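Local coordinates for DNA-3-methyladenine glycosidase (Bacillus halodurans, PDB 2H56), which belongs to the HhH-GPD superfamily of base excision DNA repair proteins and has a mostly helical fold, at residues A[149-153]-A[164-169]; A[22-26]-A[199-205]; A[172-177]-A[187-191]. All coordinates share one frame; numbering follows the deposited sequence.

Interaction 1. Residues A[149-153]-A[164-169]; sequences WTAEM and VLSVGD
The indole of Trp149 meets the carboxylate of Asp169 edge on. The two planes are only 13° apart, and OD1 of Asp169 sits at the rim beside the ring nitrogen. One face of the indole is packed by selenomethionine Met153, one helical turn further on, whose CG lies 3.4 Å above the ring plane and toward the rim. The edge contact is a hydrogen bond of 3.0 Å from Trp149 NE1 to Asp169 OD1, with an N-H...O angle of 158°, and it uses the anti lone pair of that oxygen. With chi1 at 179°, CG of Trp149 lies opposite the backbone N, and the ring's NE1 edge comes up to the loop.

Glu152, which is buried, makes the second polar link. Its OE1 accepts a 2.7 Å hydrogen bond from Ser166 OG, which arrives from above the carboxylate plane. Water 1 donates to Glu152 OE1 and accepts from the backbone N of Gly168 (3.0 Å), while water 2 donates to Glu152 OE2 and accepts from Val167 N (2.9 Å). Two amides of the type I turn Ser166-Asp169 are thus tied to one carboxylate through water. OE2 also receives a hydrogen bond from Gln148 NE2. The methyl CG1 of Val164 packs alongside Glu152 CB at 3.9 Å.

The other oxygen of Asp169, OD2, caps Leu172 N at the start of helix 170-180 and accepts from Trp210 NE1. A glycine-containing loop that ends in Asp169, the helix N-cap, is consistent with the Gly/Pro-rich loop and aspartate of the HhH-GPD family. Helix 148-157, which Ala151 packs against helix 133-141, is probably the second helix of the helix-hairpin-helix motif. From the loop, Leu165 and Val167 touch helix 187-195, and Leu165 also reaches helix 202-219.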
ATOM      1  N   TRP A 149       2.565   7.234  -4.881  1.00 66.18           N
ATOM      2  CA  TRP A 149       2.497   6.513  -3.609  1.00 65.81           C
ATOM      3  C   TRP A 149       1.172   5.801  -3.474  1.00 65.29           C
ATOM      4  O   TRP A 149       1.138   4.622  -3.094  1.00 68.20           O
ATOM      5  CB  TRP A 149       2.711   7.476  -2.427  1.00 69.78           C
ATOM      6  CG  TRP A 149       2.620   6.817  -1.129  1.00 70.74           C
ATOM      7  CD1 TRP A 149       3.572   6.067  -0.542  1.00 76.11           C
ATOM      8  CD2 TRP A 149       1.502   6.821  -0.245  1.00 76.31           C
ATOM      9  NE1 TRP A 149       3.121   5.572   0.654  1.00 76.34           N
ATOM     10  CE2 TRP A 149       1.849   6.020   0.864  1.00 73.08           C
ATOM     11  CE3 TRP A 149       0.220   7.387  -0.299  1.00 78.44           C
ATOM     12  CZ2 TRP A 149       0.975   5.784   1.924  1.00 74.03           C
ATOM     13  CZ3 TRP A 149      -0.655   7.149   0.753  1.00 76.52           C
ATOM     14  CH2 TRP A 149      -0.269   6.356   1.855  1.00 75.88           C
ATOM     15  N   THR A 150       0.078   6.498  -3.800  1.00 63.18           N
ATOM     16  CA  THR A 150      -1.263   5.938  -3.690  1.00 62.56           C
ATOM     17  C   THR A 150      -1.362   4.723  -4.595  1.00 63.82           C
ATOM     18  O   THR A 150      -1.856   3.686  -4.175  1.00 65.02           O
ATOM     19  CB  THR A 150      -2.337   6.945  -4.092  1.00 61.92           C
ATOM     20  OG1 THR A 150      -2.080   8.178  -3.432  1.00 76.53           O
ATOM     21  CG2 THR A 150      -3.721   6.485  -3.687  1.00 55.81           C
ATOM     22  N   ALA A 151      -0.892   4.847  -5.837  1.00 62.92           N
ATOM     23  CA  ALA A 151      -0.957   3.724  -6.764  1.00 62.40           C
ATOM     24  C   ALA A 151      -0.151   2.586  -6.197  1.00 65.09           C
ATOM     25  O   ALA A 151      -0.556   1.430  -6.291  1.00 66.20           O
ATOM     26  CB  ALA A 151      -0.414   4.091  -8.131  1.00 61.27           C
ATOM     27  N   GLU A 152       1.003   2.903  -5.617  1.00 65.24           N
ATOM     28  CA  GLU A 152       1.874   1.853  -5.145  1.00 66.76           C
ATOM     29  C   GLU A 152       1.243   1.082  -3.986  1.00 68.35           C
ATOM     30  O   GLU A 152       1.190  -0.153  -4.033  1.00 66.87           O
ATOM     31  CB  GLU A 152       3.252   2.396  -4.804  1.00 66.97           C
ATOM     32  CG  GLU A 152       4.075   2.618  -6.063  1.00 65.99           C
ATOM     33  CD  GLU A 152       5.302   3.498  -5.856  1.00 76.88           C
ATOM     34  OE1 GLU A 152       5.317   4.318  -4.880  1.00 72.59           O
ATOM     35  OE2 GLU A 152       6.247   3.363  -6.701  1.00 79.85           O
HETATM   36  N   MSE A 153       0.706   1.804  -3.000  1.00 69.75           N
HETATM   37  CA  MSE A 153       0.023   1.161  -1.858  1.00 69.25           C
HETATM   38  C   MSE A 153      -1.182   0.329  -2.304  1.00 69.32           C
HETATM   39  O   MSE A 153      -1.463  -0.777  -1.727  1.00 67.67           O
HETATM   40  CB  MSE A 153      -0.462   2.187  -0.850  1.00 66.96           C
HETATM   41  CG  MSE A 153       0.607   3.024  -0.296  1.00 64.99           C
HETATM   42 SE   MSE A 153       1.829   1.985   0.763  0.70 60.17          SE
HETATM   43  CE  MSE A 153       0.680   1.772   2.442  1.00 81.87           C
ATOM     44  N   VAL A 164       6.531  -4.473  -5.958  1.00 70.85           N
ATOM     45  CA  VAL A 164       6.319  -3.047  -5.770  1.00 70.54           C
ATOM     46  C   VAL A 164       7.296  -2.563  -4.686  1.00 69.81           C
ATOM     47  O   VAL A 164       7.465  -3.203  -3.661  1.00 71.90           O
ATOM     48  CB  VAL A 164       4.854  -2.812  -5.305  1.00 71.19           C
ATOM     49  CG1 VAL A 164       4.566  -1.318  -5.034  1.00 71.76           C
ATOM     50  CG2 VAL A 164       3.844  -3.406  -6.325  1.00 69.55           C
ATOM     51  N   LEU A 165       7.959  -1.450  -4.920  1.00 68.35           N
ATOM     52  CA  LEU A 165       8.831  -0.839  -3.934  1.00 69.51           C
ATOM     53  C   LEU A 165       8.504   0.671  -3.857  1.00 72.44           C
ATOM     54  O   LEU A 165       8.901   1.429  -4.749  1.00 76.19           O
ATOM     55  CB  LEU A 165      10.260  -1.050  -4.393  1.00 70.29           C
ATOM     56  CG  LEU A 165      11.445  -0.548  -3.567  1.00 73.71           C
ATOM     57  CD1 LEU A 165      11.670  -1.381  -2.306  1.00 67.18           C
ATOM     58  CD2 LEU A 165      12.700  -0.589  -4.450  1.00 69.83           C
ATOM     59  N   SER A 166       7.759   1.128  -2.847  1.00 70.16           N
ATOM     60  CA  SER A 166       7.420   2.535  -2.837  1.00 70.49           C
ATOM     61  C   SER A 166       8.560   3.381  -2.279  1.00 70.64           C
ATOM     62  O   SER A 166       8.683   3.614  -1.070  1.00 70.24           O
ATOM     63  CB  SER A 166       6.141   2.835  -2.092  1.00 69.52           C
ATOM     64  OG  SER A 166       5.875   4.222  -2.228  1.00 74.54           O
ATOM     65  N   VAL A 167       9.379   3.885  -3.183  1.00 70.03           N
ATOM     66  CA  VAL A 167      10.541   4.658  -2.763  1.00 69.10           C
ATOM     67  C   VAL A 167      10.168   5.867  -1.918  1.00 68.68           C
ATOM     68  O   VAL A 167      10.946   6.283  -1.065  1.00 69.90           O
ATOM     69  CB  VAL A 167      11.380   5.045  -3.972  1.00 67.38           C
ATOM     70  CG1 VAL A 167      12.270   6.211  -3.666  1.00 64.01           C
ATOM     71  CG2 VAL A 167      12.178   3.811  -4.389  1.00 64.13           C
ATOM     72  N   GLY A 168       8.964   6.397  -2.112  1.00 68.75           N
ATOM     73  CA  GLY A 168       8.558   7.623  -1.410  1.00 67.27           C
ATOM     74  C   GLY A 168       7.952   7.402  -0.045  1.00 65.03           C
ATOM     75  O   GLY A 168       7.617   8.344   0.617  1.00 65.59           O
ATOM     76  N   ASP A 169       7.779   6.161   0.376  1.00 65.04           N
ATOM     77  CA  ASP A 169       7.182   5.889   1.679  1.00 65.91           C
ATOM     78  C   ASP A 169       8.146   6.202   2.838  1.00 66.43           C
ATOM     79  O   ASP A 169       9.155   5.542   3.050  1.00 67.61           O
ATOM     80  CB  ASP A 169       6.710   4.431   1.760  1.00 65.67           C
ATOM     81  CG  ASP A 169       5.836   4.164   2.993  1.00 67.56           C
ATOM     82  OD1 ASP A 169       4.610   4.420   2.973  1.00 72.43           O
ATOM     83  OD2 ASP A 169       6.380   3.679   4.001  1.00 74.33           O
TER
HETATM   84  O   HOH W   1       6.911   6.463  -4.293  1.00 53.06           O
HETATM   85  O   HOH W   2       8.595   4.072  -5.987  1.00 54.62           O

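Interaction 2. Residues A[22-26]-A[199-205]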
ATOM      1  N   GLU A  22       9.401 -16.764  -1.355  1.00 69.03           N
ATOM      2  CA  GLU A  22       9.573 -15.326  -1.566  1.00 70.05           C
ATOM      3  C   GLU A  22      10.597 -14.756  -0.577  1.00 71.31           C
ATOM      4  O   GLU A  22      11.455 -13.966  -0.935  1.00 72.91           O
ATOM      5  CB  GLU A  22       8.232 -14.595  -1.453  1.00 68.28           C
ATOM      6  CG  GLU A  22       7.197 -15.060  -2.482  1.00 71.74           C
ATOM      7  CD  GLU A  22       6.299 -16.240  -2.016  1.00 65.68           C
ATOM      8  OE1 GLU A  22       6.659 -16.959  -1.078  1.00 70.24           O
ATOM      9  OE2 GLU A  22       5.215 -16.445  -2.601  1.00 77.14           O
ATOM     10  N   VAL A  23      10.511 -15.173   0.676  1.00 72.84           N
ATOM     11  CA  VAL A  23      11.386 -14.620   1.677  1.00 70.56           C
ATOM     12  C   VAL A  23      12.797 -15.118   1.377  1.00 70.98           C
ATOM     13  O   VAL A  23      13.762 -14.354   1.494  1.00 73.62           O
ATOM     14  CB  VAL A  23      10.905 -14.933   3.114  1.00 68.33           C
ATOM     15  CG1 VAL A  23      12.040 -14.742   4.108  1.00 67.23           C
ATOM     16  CG2 VAL A  23       9.775 -14.021   3.465  1.00 59.97           C
ATOM     17  N   LYS A  24      12.905 -16.374   0.947  1.00 67.35           N
ATOM     18  CA  LYS A  24      14.208 -16.953   0.643  1.00 67.62           C
ATOM     19  C   LYS A  24      14.854 -16.205  -0.508  1.00 67.86           C
ATOM     20  O   LYS A  24      16.050 -15.953  -0.493  1.00 69.83           O
ATOM     21  CB  LYS A  24      14.118 -18.455   0.318  1.00 66.31           C
ATOM     22  CG  LYS A  24      13.640 -19.344   1.493  1.00 67.41           C
ATOM     23  CD  LYS A  24      14.728 -20.146   2.184  1.00 73.02           C
ATOM     24  CE  LYS A  24      14.147 -21.427   2.876  1.00 73.06           C
ATOM     25  NZ  LYS A  24      15.166 -22.357   3.497  1.00 77.53           N
ATOM     26  N   THR A  25      14.047 -15.798  -1.475  1.00 68.96           N
ATOM     27  CA  THR A  25      14.547 -15.028  -2.596  1.00 67.19           C
ATOM     28  C   THR A  25      15.044 -13.662  -2.169  1.00 69.56           C
ATOM     29  O   THR A  25      16.166 -13.285  -2.529  1.00 71.07           O
ATOM     30  CB  THR A  25      13.508 -14.885  -3.667  1.00 66.41           C
ATOM     31  OG1 THR A  25      13.334 -16.158  -4.275  1.00 59.19           O
ATOM     32  CG2 THR A  25      13.956 -13.889  -4.719  1.00 56.43           C
ATOM     33  N   ILE A  26      14.254 -12.945  -1.374  1.00 70.49           N
ATOM     34  CA  ILE A  26      14.619 -11.571  -1.002  1.00 70.85           C
ATOM     35  C   ILE A  26      15.829 -11.520  -0.095  1.00 72.12           C
ATOM     36  O   ILE A  26      16.532 -10.532  -0.078  1.00 74.61           O
ATOM     37  CB  ILE A  26      13.464 -10.782  -0.349  1.00 71.97           C
ATOM     38  CG1 ILE A  26      13.036 -11.394   0.981  1.00 69.03           C
ATOM     39  CG2 ILE A  26      12.268 -10.687  -1.293  1.00 66.29           C
ATOM     40  CD1 ILE A  26      12.277 -10.397   1.858  1.00 71.51           C
ATOM     41  N   ALA A 199      14.171  -8.090  -6.093  1.00 68.32           N
ATOM     42  CA  ALA A 199      13.330  -8.496  -7.226  1.00 67.51           C
ATOM     43  C   ALA A 199      13.228 -10.018  -7.309  1.00 67.55           C
ATOM     44  O   ALA A 199      14.161 -10.728  -6.967  1.00 66.28           O
ATOM     45  CB  ALA A 199      13.825  -7.942  -8.519  1.00 64.86           C
ATOM     46  N   PRO A 200      12.055 -10.513  -7.713  1.00 69.13           N
ATOM     47  CA  PRO A 200      10.831  -9.734  -7.995  1.00 68.13           C
ATOM     48  C   PRO A 200       9.825  -9.729  -6.808  1.00 67.21           C
ATOM     49  O   PRO A 200       8.613  -9.777  -7.025  1.00 69.27           O
ATOM     50  CB  PRO A 200      10.259 -10.494  -9.200  1.00 63.91           C
ATOM     51  CG  PRO A 200      10.581 -11.904  -8.869  1.00 63.04           C
ATOM     52  CD  PRO A 200      11.818 -11.934  -7.984  1.00 66.66           C
ATOM     53  N   TYR A 201      10.306  -9.707  -5.572  1.00 64.28           N
ATOM     54  CA  TYR A 201       9.401  -9.773  -4.437  1.00 63.80           C
ATOM     55  C   TYR A 201       9.563  -8.611  -3.508  1.00 64.09           C
ATOM     56  O   TYR A 201       9.445  -8.743  -2.291  1.00 66.80           O
ATOM     57  CB  TYR A 201       9.612 -11.067  -3.689  1.00 62.39           C
ATOM     58  CG  TYR A 201       9.302 -12.261  -4.515  1.00 62.88           C
ATOM     59  CD1 TYR A 201       8.052 -12.396  -5.121  1.00 69.03           C
ATOM     60  CD2 TYR A 201      10.225 -13.284  -4.678  1.00 67.05           C
ATOM     61  CE1 TYR A 201       7.737 -13.523  -5.878  1.00 61.16           C
ATOM     62  CE2 TYR A 201       9.922 -14.418  -5.435  1.00 63.35           C
ATOM     63  CZ  TYR A 201       8.674 -14.517  -6.038  1.00 63.02           C
ATOM     64  OH  TYR A 201       8.346 -15.596  -6.802  1.00 65.74           O
ATOM     65  N   GLU A 202       9.772  -7.447  -4.090  1.00 63.47           N
ATOM     66  CA  GLU A 202      10.001  -6.243  -3.319  1.00 66.13           C
ATOM     67  C   GLU A 202       8.934  -5.935  -2.263  1.00 66.61           C
ATOM     68  O   GLU A 202       9.251  -5.454  -1.172  1.00 65.68           O
ATOM     69  CB  GLU A 202      10.156  -5.032  -4.270  1.00 69.76           C
ATOM     70  CG  GLU A 202      11.434  -5.067  -5.175  1.00 72.65           C
ATOM     71  CD  GLU A 202      11.194  -5.696  -6.567  1.00 77.05           C
ATOM     72  OE1 GLU A 202      10.118  -6.293  -6.803  1.00 78.39           O
ATOM     73  OE2 GLU A 202      12.084  -5.569  -7.442  1.00 86.45           O
ATOM     74  N   THR A 203       7.668  -6.186  -2.584  1.00 67.36           N
ATOM     75  CA  THR A 203       6.612  -5.921  -1.632  1.00 66.36           C
ATOM     76  C   THR A 203       6.860  -6.697  -0.346  1.00 66.95           C
ATOM     77  O   THR A 203       6.608  -6.168   0.743  1.00 66.31           O
ATOM     78  CB  THR A 203       5.217  -6.297  -2.181  1.00 68.87           C
ATOM     79  OG1 THR A 203       4.947  -5.615  -3.418  1.00 73.43           O
ATOM     80  CG2 THR A 203       4.134  -5.923  -1.185  1.00 70.57           C
ATOM     81  N   VAL A 204       7.360  -7.935  -0.449  1.00 65.81           N
ATOM     82  CA  VAL A 204       7.584  -8.736   0.756  1.00 65.97           C
ATOM     83  C   VAL A 204       8.668  -8.084   1.667  1.00 69.21           C
ATOM     84  O   VAL A 204       8.486  -7.956   2.891  1.00 70.98           O
ATOM     85  CB  VAL A 204       7.927 -10.212   0.436  1.00 66.53           C
ATOM     86  CG1 VAL A 204       8.126 -10.978   1.718  1.00 60.17           C
ATOM     87  CG2 VAL A 204       6.813 -10.904  -0.412  1.00 57.69           C
ATOM     88  N   ALA A 205       9.770  -7.630   1.074  1.00 69.12           N
ATOM     89  CA  ALA A 205      10.775  -6.833   1.808  1.00 67.08           C
ATOM     90  C   ALA A 205      10.137  -5.645   2.489  1.00 68.67           C
ATOM     91  O   ALA A 205      10.434  -5.321   3.631  1.00 69.01           O
ATOM     92  CB  ALA A 205      11.855  -6.338   0.866  1.00 64.79           C
TER
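Tyr201 and Val204 pack against Glu22, Thr25 and Ile26 in an apolar contact without a hydrogen bond across it. It joins the N-terminal part of the chain, at helix 21-27, to the start of helix 202-219 in this mostly helical HhH-GPD-family protein, across more than 170 residues.

The Tyr201 ring is held on both faces. Glu22 lays its CG over the centre of one face, 3.7 Å from the centroid and 8° off the normal, a well-aligned CH-pi contact. The opposite face has CD of Pro200 near its rim; Pro200 follows a cis peptide bond. At the edge stands Thr25, with CB in the ring plane and the methyl CG2 3.8 Å from Tyr201 CD2. That methyl also faces the carbonyl O of Ala199.

Deeper in, Ile26 carries the packing. Its CG2 rests 3.6 Å from Tyr201 CB, at the root of the ring. Its CG1 lies between the backbone N and the carbonyl carbon (chi1 64°), an orientation that sends CD1 the other way, to within 4.2 Å of both Val204 CG1 and Ala205 CB. Val204 CG1 is also met by Val23 CG2 at 3.9 Å, the two side chains crossing at about a right angle. Helix 31-40 backs the same patch, with Ile37 against Val23 and Ile26, and Phe16 of strand 13-16 touches both Glu22 and Val204.

The polar ends turn to other partners. Thr25 OG1 is hydrogen-bonded to the carbonyl O of Pro21 in its own helix, and Glu22 OE2 makes a long, weak ion pair with Arg14. Glu22 thus contributes its CB and CG methylenes, which suggests that the contact rests mainly on apolar packing, most buried around Ile26 and Val204; Glu22, Pro200 and Thr25 together confine the ring.

Interaction 3. Residues A[172-177]-A[187-191]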
ATOM      1  N   LEU A 172       8.885   3.013   4.902  1.00 69.99           N
ATOM      2  CA  LEU A 172       9.941   2.213   4.314  1.00 69.17           C
ATOM      3  C   LEU A 172      11.294   2.901   4.474  1.00 68.45           C
ATOM      4  O   LEU A 172      12.284   2.245   4.745  1.00 70.91           O
ATOM      5  CB  LEU A 172       9.627   1.916   2.844  1.00 69.00           C
ATOM      6  CG  LEU A 172       8.355   1.064   2.652  1.00 67.43           C
ATOM      7  CD1 LEU A 172       7.895   1.103   1.217  1.00 60.46           C
ATOM      8  CD2 LEU A 172       8.593  -0.373   3.103  1.00 58.67           C
ATOM      9  N   GLN A 173      11.334   4.219   4.329  1.00 67.51           N
ATOM     10  CA  GLN A 173      12.586   4.967   4.502  1.00 66.78           C
ATOM     11  C   GLN A 173      13.145   4.860   5.919  1.00 66.87           C
ATOM     12  O   GLN A 173      14.343   4.634   6.123  1.00 66.37           O
ATOM     13  CB  GLN A 173      12.405   6.437   4.121  1.00 65.09           C
ATOM     14  CG  GLN A 173      12.431   6.675   2.633  1.00 66.80           C
ATOM     15  CD  GLN A 173      12.131   8.110   2.227  1.00 65.81           C
ATOM     16  OE1 GLN A 173      12.197   9.039   3.035  1.00 65.81           O
ATOM     17  NE2 GLN A 173      11.792   8.292   0.956  1.00 71.31           N
ATOM     18  N   ARG A 174      12.274   5.022   6.901  1.00 67.86           N
ATOM     19  CA  ARG A 174      12.671   4.832   8.288  1.00 68.80           C
ATOM     20  C   ARG A 174      13.232   3.424   8.515  1.00 69.12           C
ATOM     21  O   ARG A 174      14.214   3.266   9.224  1.00 70.44           O
ATOM     22  CB  ARG A 174      11.488   5.073   9.209  1.00 68.48           C
ATOM     23  CG  ARG A 174      11.752   4.821  10.687  1.00 70.33           C
ATOM     24  CD  ARG A 174      10.675   5.488  11.547  1.00 66.27           C
ATOM     25  NE  ARG A 174      10.517   4.850  12.853  1.00 64.30           N
ATOM     26  CZ  ARG A 174      11.152   5.221  13.968  1.00 68.55           C
ATOM     27  NH1 ARG A 174      11.999   6.247  13.975  1.00 68.13           N
ATOM     28  NH2 ARG A 174      10.921   4.573  15.104  1.00 69.44           N
ATOM     29  N   GLY A 175      12.613   2.408   7.921  1.00 68.19           N
ATOM     30  CA  GLY A 175      13.069   1.038   8.118  1.00 68.25           C
ATOM     31  C   GLY A 175      14.414   0.815   7.448  1.00 68.20           C
ATOM     32  O   GLY A 175      15.275   0.130   7.986  1.00 69.37           O
ATOM     33  N   ALA A 176      14.590   1.409   6.273  1.00 66.68           N
ATOM     34  CA  ALA A 176      15.820   1.278   5.525  1.00 66.76           C
ATOM     35  C   ALA A 176      17.007   1.848   6.308  1.00 65.96           C
ATOM     36  O   ALA A 176      18.025   1.204   6.435  1.00 65.84           O
ATOM     37  CB  ALA A 176      15.685   1.960   4.177  1.00 67.14           C
ATOM     38  N   LYS A 177      16.868   3.057   6.823  1.00 65.96           N
ATOM     39  CA  LYS A 177      17.899   3.664   7.674  1.00 66.09           C
ATOM     40  C   LYS A 177      18.237   2.763   8.854  1.00 66.32           C
ATOM     41  O   LYS A 177      19.390   2.627   9.228  1.00 66.01           O
ATOM     42  CB  LYS A 177      17.435   5.037   8.194  1.00 64.66           C
ATOM     43  CG  LYS A 177      17.509   6.123   7.137  1.00 67.44           C
ATOM     44  CD  LYS A 177      16.568   7.299   7.404  1.00 67.09           C
ATOM     45  CE  LYS A 177      16.985   8.134   8.581  1.00 67.92           C
ATOM     46  NZ  LYS A 177      16.060   9.289   8.698  1.00 69.78           N
ATOM     47  N   GLY A 187      17.351   7.473   3.739  1.00 70.47           N
ATOM     48  CA  GLY A 187      16.391   6.386   3.568  1.00 67.56           C
ATOM     49  C   GLY A 187      16.011   6.184   2.131  1.00 65.67           C
ATOM     50  O   GLY A 187      16.008   5.049   1.653  1.00 65.34           O
ATOM     51  N   LYS A 188      15.723   7.272   1.423  1.00 64.48           N
ATOM     52  CA  LYS A 188      15.339   7.158   0.020  1.00 66.11           C
ATOM     53  C   LYS A 188      16.451   6.424  -0.754  1.00 66.12           C
ATOM     54  O   LYS A 188      16.227   5.354  -1.336  1.00 63.47           O
ATOM     55  CB  LYS A 188      15.011   8.518  -0.609  1.00 66.06           C
ATOM     56  CG  LYS A 188      14.129   8.400  -1.845  1.00 71.92           C
ATOM     57  CD  LYS A 188      13.746   9.731  -2.494  1.00 69.43           C
ATOM     58  CE  LYS A 188      13.371   9.547  -4.003  1.00 74.19           C
ATOM     59  NZ  LYS A 188      12.068  10.184  -4.423  1.00 84.23           N
ATOM     60  N   LYS A 189      17.657   6.974  -0.714  1.00 65.77           N
ATOM     61  CA  LYS A 189      18.779   6.385  -1.422  1.00 64.89           C
ATOM     62  C   LYS A 189      19.073   4.949  -0.974  1.00 66.18           C
ATOM     63  O   LYS A 189      19.444   4.109  -1.803  1.00 67.89           O
ATOM     64  CB  LYS A 189      20.019   7.249  -1.232  1.00 67.09           C
ATOM     65  CG  LYS A 189      20.048   8.570  -2.023  1.00 69.67           C
ATOM     66  CD  LYS A 189      21.287   9.362  -1.645  1.00 75.19           C
ATOM     67  CE  LYS A 189      22.086   9.827  -2.866  1.00 85.34           C
ATOM     68  NZ  LYS A 189      21.471  11.018  -3.530  1.00 87.19           N
ATOM     69  N   LEU A 190      18.927   4.658   0.324  1.00 65.59           N
ATOM     70  CA  LEU A 190      19.244   3.311   0.848  1.00 65.11           C
ATOM     71  C   LEU A 190      18.270   2.327   0.251  1.00 64.93           C
ATOM     72  O   LEU A 190      18.630   1.243  -0.202  1.00 60.41           O
ATOM     73  CB  LEU A 190      19.150   3.258   2.376  1.00 63.91           C
ATOM     74  CG  LEU A 190      20.325   3.857   3.156  1.00 66.90           C
ATOM     75  CD1 LEU A 190      20.037   3.930   4.657  1.00 60.61           C
ATOM     76  CD2 LEU A 190      21.606   3.091   2.905  1.00 50.14           C
ATOM     77  N   LEU A 191      17.011   2.742   0.269  1.00 66.49           N
ATOM     78  CA  LEU A 191      15.910   1.951  -0.261  1.00 67.15           C
ATOM     79  C   LEU A 191      16.055   1.671  -1.772  1.00 68.54           C
ATOM     80  O   LEU A 191      15.873   0.542  -2.204  1.00 71.13           O
ATOM     81  CB  LEU A 191      14.623   2.684   0.055  1.00 65.85           C
ATOM     82  CG  LEU A 191      13.284   2.012  -0.021  1.00 66.96           C
ATOM     83  CD1 LEU A 191      13.270   0.628   0.669  1.00 76.89           C
ATOM     84  CD2 LEU A 191      12.348   2.983   0.620  1.00 70.63           C
TER
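Gln173 and Gly187 bring two consecutive helices of the mostly helical HhH-GPD fold together, 170-180 and 187-195. Their short segments cross at 76° with axes 8.0 Å apart, so the second helix runs nearly perpendicular to the first.

At the start of helix 187-195 the backbones come close. Gly187 has no side chain, and its CA comes within 4.2 Å of the CA of Gln173. Lys177 lays its aliphatic chain along the same glycine, with CG 3.7 Å from Gly187 N.

Apolar side chains close the other flank. Ala176 CB faces both Leu190 and Leu191, 4.1 Å from the CB of Leu190, while Leu190 CD1 reaches over to the CA of Lys177. Leu191 sends CD2 to 3.7 Å from Leu172 CB; both leucines also touch Leu209, which joins the pair to helix 202-219.

No hydrogen bond crosses between the segments. The amide of Gln173 instead donates from NE2 to the carbonyl O of Val167, in the loop before its helix. With its chain extended beyond CG, Gln173 runs side by side with Lys188, and NE2 lies 3.6 Å from Lys188 CB.

In the fold
Segment 164-169 is the meeting point of the three contacts. Interactions 1 and 3 have centres about 13 Å apart and touch directly: Leu165 CD1 lies 3.9 Å from Leu191 CD1, and Ser166 O approaches Leu172 CD1 at 3.5 Å. Val167 CG1 packs on Lys188 CG at 3.4 Å. Interaction 2, centred about 15 Å from interaction 1, joins it at the other end of the loop, where Val164 N and Thr203 OG1 are 3.2 Å apart in a probable hydrogen bond. Interactions 2 and 3 do not touch, their nearest atoms being about 5 Å apart. Along the chain, interactions 1 and 3 follow one another, both lying between the segments of interaction 2.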